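Local coordinates for protein endo alpha-1,4 polygalactosaminidase (PDB 6OJ1) that hydrolyses alpha-1,4-linked galactosamine chains from within, as an endo-acting fungal glycoside hydrolase of family GH114 that disrupts microbial biofilms, at residues D105-D109 / D156-D160; T40-I44 / W273-C277. All blocks are in the same frame, centred on the assembly; numbering follows the deposited sequence.

Following the chain from the N terminus, residues 40-44 come first and lead into the first barrel strand, 42-45; they are met by the C-terminal residues 273-277, which close a loop of 228 intervening residues. Contact 1 forms and finishes within that loop. Its residues 105-109 belong to a small antiparallel sheet inserted after barrel strand 81-87, and 46 residues later they are met by 156-160, in the loop between strand 144-148 and helix 163-179. Contact 2 therefore joins the first barrel strand to the C-terminal residues, whereas contact 1 joins two excursions from the barrel. Their centres lie 33 Å apart, on opposite sides of the chain's centre.

Contact 1 of 2, residues D105-D109 / D156-D160; sequences DLGHD and DNGLD
Two hydrogen bonds tie His108 to the 156-160 loop. Its backbone N donates to Asn157 O at 3.0 Å, nearly straight at 175°, with the donor above the carbonyl plane. Its ring ND1 donates to Asp156 OD1 at 2.8 Å. This second bond is more bent, and its two ends differ: the oxygen lies in the plane of the imidazole, but the nitrogen meets the carboxylate from above, the two planes being 86° apart. Asp156 has CG anti to its backbone N (chi1 178°), which carries the carboxylate out to the ring edge. Together with Gly158 over the face, this bond probably limits rotation of the ring, and the carboxylate would tend to stabilise a protonated imidazole.

The segments run in nearly opposite directions, and Gly107 and Gly158 approach to 5.2 Å between CA atoms. Strand 106-109 is an outer strand of a three-stranded antiparallel sheet, hydrogen-bonded through its backbone to Trp118 of strand 116-119; the contact thus lays a barrel loop against this sheet. The loop is shaped by an Asx turn, in which Asn157 OD1 accepts from Leu159 N at 2.7 Å; the same oxygen also receives Leu161 N.

Two nonpolar contacts lie next to the backbone bond, one at the ring and one at Gly107. Gly158 CA sits over the centre of one His108 face, 3.4 Å from the ring centroid, as a CH-pi contact. Leu159 CG reaches Gly107 CA at 3.7 Å, and its CD2 extends to Leu106 O at 4.0 Å. Leu159 also touches Asn120 and an N-acetylglucosamine of the glycan there.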
loop_
_atom_site.group_PDB
_atom_site.type_symbol
_atom_site.label_atom_id
_atom_site.label_comp_id
_atom_site.label_asym_id
_atom_site.label_seq_id
_atom_site.Cartn_x
_atom_site.Cartn_y
_atom_site.Cartn_z
ATOM N N ASP A 105 1.357 -11.710 -19.649
ATOM C CA ASP A 105 1.476 -10.726 -18.585
ATOM C C ASP A 105 2.202 -11.264 -17.360
ATOM O O ASP A 105 2.598 -10.469 -16.505
ATOM C CB ASP A 105 0.096 -10.231 -18.126
ATOM C CG ASP A 105 -0.636 -9.451 -19.199
ATOM O OD1 ASP A 105 0.038 -8.770 -19.997
ATOM O OD2 ASP A 105 -1.881 -9.527 -19.249
ATOM N N LEU A 106 2.395 -12.574 -17.259
ATOM C CA LEU A 106 2.773 -13.203 -15.999
ATOM C C LEU A 106 4.241 -13.597 -15.993
ATOM O O LEU A 106 4.740 -14.180 -16.959
ATOM C CB LEU A 106 1.921 -14.450 -15.733
ATOM C CG LEU A 106 0.395 -14.315 -15.732
ATOM C CD1 LEU A 106 -0.268 -15.558 -15.134
ATOM C CD2 LEU A 106 -0.049 -13.067 -14.995
ATOM N N GLY A 107 4.915 -13.301 -14.878
ATOM C CA GLY A 107 6.274 -13.758 -14.623
ATOM C C GLY A 107 6.339 -14.847 -13.561
ATOM O O GLY A 107 5.454 -15.707 -13.488
ATOM N N HIS A 108 7.384 -14.822 -12.736
ATOM C CA HIS A 108 7.643 -15.860 -11.748
ATOM C C HIS A 108 6.709 -15.719 -10.540
ATOM O O HIS A 108 6.156 -14.649 -10.265
ATOM C CB HIS A 108 9.097 -15.796 -11.267
ATOM C CG HIS A 108 10.106 -16.224 -12.288
ATOM N ND1 HIS A 108 11.458 -16.013 -12.129
ATOM C CD2 HIS A 108 9.965 -16.869 -13.471
ATOM C CE1 HIS A 108 12.107 -16.506 -13.170
ATOM N NE2 HIS A 108 11.223 -17.030 -14.000
ATOM N N ASP A 109 6.557 -16.821 -9.802
ATOM C CA ASP A 109 5.808 -16.774 -8.549
ATOM C C ASP A 109 6.464 -15.810 -7.571
ATOM O O ASP A 109 7.688 -15.670 -7.535
ATOM C CB ASP A 109 5.747 -18.152 -7.891
ATOM C CG ASP A 109 5.098 -19.193 -8.762
ATOM O OD1 ASP A 109 4.343 -18.814 -9.674
ATOM O OD2 ASP A 109 5.345 -20.395 -8.529
ATOM N N ASP A 156 13.009 -11.734 -7.761
ATOM C CA ASP A 156 13.140 -12.692 -8.860
ATOM C C ASP A 156 11.814 -12.691 -9.619
ATOM O O ASP A 156 10.911 -13.489 -9.360
ATOM C CB ASP A 156 13.513 -14.070 -8.311
ATOM C CG ASP A 156 13.620 -15.136 -9.391
ATOM O OD1 ASP A 156 13.508 -14.811 -10.591
ATOM O OD2 ASP A 156 13.813 -16.320 -9.027
ATOM N N ASN A 157 11.686 -11.754 -10.560
ATOM C CA ASN A 157 10.416 -11.528 -11.236
ATOM C C ASN A 157 10.316 -12.288 -12.548
ATOM O O ASN A 157 9.203 -12.494 -13.049
ATOM C CB ASN A 157 10.206 -10.024 -11.490
ATOM C CG ASN A 157 11.326 -9.398 -12.318
ATOM O OD1 ASN A 157 11.275 -9.411 -13.541
ATOM N ND2 ASN A 157 12.350 -8.854 -11.645
ATOM N N GLY A 158 11.451 -12.705 -13.108
ATOM C CA GLY A 158 11.458 -13.438 -14.352
ATOM C C GLY A 158 11.062 -12.641 -15.568
ATOM O O GLY A 158 10.824 -13.234 -16.623
ATOM N N LEU A 159 10.971 -11.314 -15.457
ATOM C CA LEU A 159 10.566 -10.465 -16.573
ATOM C C LEU A 159 11.558 -9.344 -16.855
ATOM O O LEU A 159 11.210 -8.407 -17.585
ATOM C CB LEU A 159 9.193 -9.838 -16.314
ATOM C CG LEU A 159 8.051 -10.820 -16.066
ATOM C CD1 LEU A 159 6.868 -10.100 -15.437
ATOM C CD2 LEU A 159 7.661 -11.485 -17.381
ATOM N N ASP A 160 12.753 -9.400 -16.266
ATOM C CA ASP A 160 13.764 -8.347 -16.390
ATOM C C ASP A 160 13.185 -6.966 -16.072
ATOM O O ASP A 160 13.505 -5.964 -16.717
ATOM C CB ASP A 160 14.416 -8.373 -17.777
ATOM C CG ASP A 160 15.352 -9.561 -17.962
ATOM O OD1 ASP A 160 15.769 -10.176 -16.956
ATOM O OD2 ASP A 160 15.687 -9.874 -19.122
#

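Contact 2 of 2, residues T40-I44 / W273-C277; sequences TKWQI and WVEYC
Residues 41-43 and 274-276 face each other across a gap too wide for strand pairing, with CA atoms 7.5 Å apart at Gln43 and Val274 and 8.9 Å at Lys41 and Tyr276. In this (beta/alpha)-barrel, strand 42-45 is the first barrel strand and 274-275 a short antiparallel addition beside 261-266, so side chains bridge the first barrel strand and the C-terminal residues.

Tyr276 carries most of the contact. Its OH donates to Trp42 O at 2.6 Å; the carbonyl oxygen lies in the ring plane, while the hydroxyl stands 37° out of the carbonyl plane. Over one ring face runs Lys41, fully extended with CG anti to its backbone N (chi1 -174°). Its CE is centred 3.4 Å from the Tyr276 ring centroid in a CH-pi contact, and NZ, 4.3 Å from that centroid and close to the ring normal, adds a cation-pi interaction. The tyrosine is thus held at its hydroxyl and across a face.

Gln43 bends at chi2 (71°), bringing its amide against Val274. Lys266 NZ donates to Gln43 OE1 and Trp273 O, linking both segments, and Gln43 OE1 also touches Val274 CB at 3.6 Å.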
loop_
_atom_site.group_PDB
_atom_site.type_symbol
_atom_site.label_atom_id
_atom_site.label_comp_id
_atom_site.label_asym_id
_atom_site.label_seq_id
_atom_site.Cartn_x
_atom_site.Cartn_y
_atom_site.Cartn_z
ATOM N N THR A 40 -0.612 11.323 10.775
ATOM C CA THR A 40 -2.009 10.919 10.879
ATOM C C THR A 40 -2.101 9.452 11.275
ATOM O O THR A 40 -1.459 8.590 10.667
ATOM C CB THR A 40 -2.749 11.160 9.561
ATOM O OG1 THR A 40 -2.754 12.565 9.262
ATOM C CG2 THR A 40 -4.182 10.672 9.677
ATOM N N LYS A 41 -2.896 9.175 12.309
ATOM C CA LYS A 41 -3.077 7.805 12.775
ATOM C C LYS A 41 -3.886 6.999 11.766
ATOM O O LYS A 41 -4.876 7.485 11.207
ATOM C CB LYS A 41 -3.789 7.806 14.127
ATOM C CG LYS A 41 -3.904 6.443 14.783
ATOM C CD LYS A 41 -4.562 6.600 16.165
ATOM C CE LYS A 41 -4.838 5.263 16.826
ATOM N NZ LYS A 41 -5.501 5.466 18.157
ATOM N N TRP A 42 -3.474 5.753 11.543
ATOM C CA TRP A 42 -4.141 4.918 10.557
ATOM C C TRP A 42 -4.340 3.512 11.104
ATOM O O TRP A 42 -3.808 3.129 12.152
ATOM C CB TRP A 42 -3.376 4.874 9.223
ATOM C CG TRP A 42 -2.105 4.044 9.198
ATOM C CD1 TRP A 42 -1.069 4.090 10.088
ATOM C CD2 TRP A 42 -1.724 3.094 8.186
ATOM N NE1 TRP A 42 -0.079 3.204 9.709
ATOM C CE2 TRP A 42 -0.456 2.579 8.551
ATOM C CE3 TRP A 42 -2.335 2.626 7.012
ATOM C CZ2 TRP A 42 0.213 1.616 7.790
ATOM C CZ3 TRP A 42 -1.669 1.665 6.244
ATOM C CH2 TRP A 42 -0.401 1.175 6.637
ATOM N N GLN A 43 -5.149 2.761 10.370
ATOM C CA GLN A 43 -5.367 1.340 10.560
ATOM C C GLN A 43 -5.325 0.708 9.179
ATOM O O GLN A 43 -5.685 1.346 8.189
ATOM C CB GLN A 43 -6.717 1.080 11.276
ATOM C CG GLN A 43 -7.349 -0.318 11.100
ATOM C CD GLN A 43 -6.617 -1.444 11.836
ATOM O OE1 GLN A 43 -5.392 -1.519 11.828
ATOM N NE2 GLN A 43 -7.378 -2.329 12.475
ATOM N N ILE A 44 -4.854 -0.532 9.106
ATOM C CA ILE A 44 -4.859 -1.286 7.862
ATOM C C ILE A 44 -5.406 -2.675 8.153
ATOM O O ILE A 44 -5.051 -3.293 9.162
ATOM C CB ILE A 44 -3.463 -1.364 7.206
ATOM C CG1 ILE A 44 -3.509 -2.274 5.969
ATOM C CG2 ILE A 44 -2.389 -1.825 8.203
ATOM C CD1 ILE A 44 -2.257 -2.180 5.064
ATOM N N TRP A 273 -6.260 -6.997 14.218
ATOM C CA TRP A 273 -5.480 -6.687 15.417
ATOM C C TRP A 273 -4.440 -5.610 15.138
ATOM O O TRP A 273 -3.757 -5.646 14.116
ATOM C CB TRP A 273 -4.773 -7.934 15.945
ATOM C CG TRP A 273 -3.907 -7.634 17.129
ATOM C CD1 TRP A 273 -4.306 -7.530 18.432
ATOM C CD2 TRP A 273 -2.499 -7.374 17.118
ATOM N NE1 TRP A 273 -3.227 -7.246 19.236
ATOM C CE2 TRP A 273 -2.109 -7.133 18.449
ATOM C CE3 TRP A 273 -1.533 -7.313 16.105
ATOM C CZ2 TRP A 273 -0.796 -6.856 18.802
ATOM C CZ3 TRP A 273 -0.225 -7.037 16.456
ATOM C CH2 TRP A 273 0.132 -6.802 17.789
ATOM N N VAL A 274 -4.309 -4.654 16.059
ATOM C CA VAL A 274 -3.328 -3.580 15.891
ATOM C C VAL A 274 -2.942 -3.044 17.260
ATOM O O VAL A 274 -3.757 -3.005 18.185
ATOM C CB VAL A 274 -3.869 -2.453 14.971
ATOM C CG1 VAL A 274 -5.151 -1.852 15.527
ATOM C CG2 VAL A 274 -2.829 -1.362 14.749
ATOM N N GLU A 275 -1.679 -2.643 17.394
ATOM C CA GLU A 275 -1.245 -1.852 18.535
ATOM C C GLU A 275 -0.580 -0.588 18.021
ATOM O O GLU A 275 -0.041 -0.559 16.908
ATOM C CB GLU A 275 -0.286 -2.621 19.448
ATOM C CG GLU A 275 -0.996 -3.612 20.346
ATOM C CD GLU A 275 -0.086 -4.208 21.401
ATOM O OE1 GLU A 275 -0.543 -5.141 22.090
ATOM O OE2 GLU A 275 1.072 -3.747 21.544
ATOM N N TYR A 276 -0.628 0.463 18.836
ATOM C CA TYR A 276 -0.011 1.735 18.495
ATOM C C TYR A 276 1.117 2.037 19.468
ATOM O O TYR A 276 1.148 1.535 20.594
ATOM C CB TYR A 276 -1.042 2.868 18.495
ATOM C CG TYR A 276 -2.041 2.682 17.389
ATOM C CD1 TYR A 276 -1.800 3.193 16.117
ATOM C CD2 TYR A 276 -3.197 1.953 17.597
ATOM C CE1 TYR A 276 -2.708 3.002 15.089
ATOM C CE2 TYR A 276 -4.109 1.747 16.584
ATOM C CZ TYR A 276 -3.861 2.265 15.329
ATOM O OH TYR A 276 -4.776 2.074 14.323
ATOM N N CYS A 277 2.049 2.864 19.013
ATOM C CA CYS A 277 3.184 3.251 19.838
ATOM C C CYS A 277 2.719 4.124 20.992
ATOM O O CYS A 277 1.839 4.965 20.824
ATOM C CB CYS A 277 4.234 3.977 18.994
ATOM S SG CYS A 277 4.863 2.972 17.644
ATOM O OXT CYS A 277 3.202 3.993 22.116
#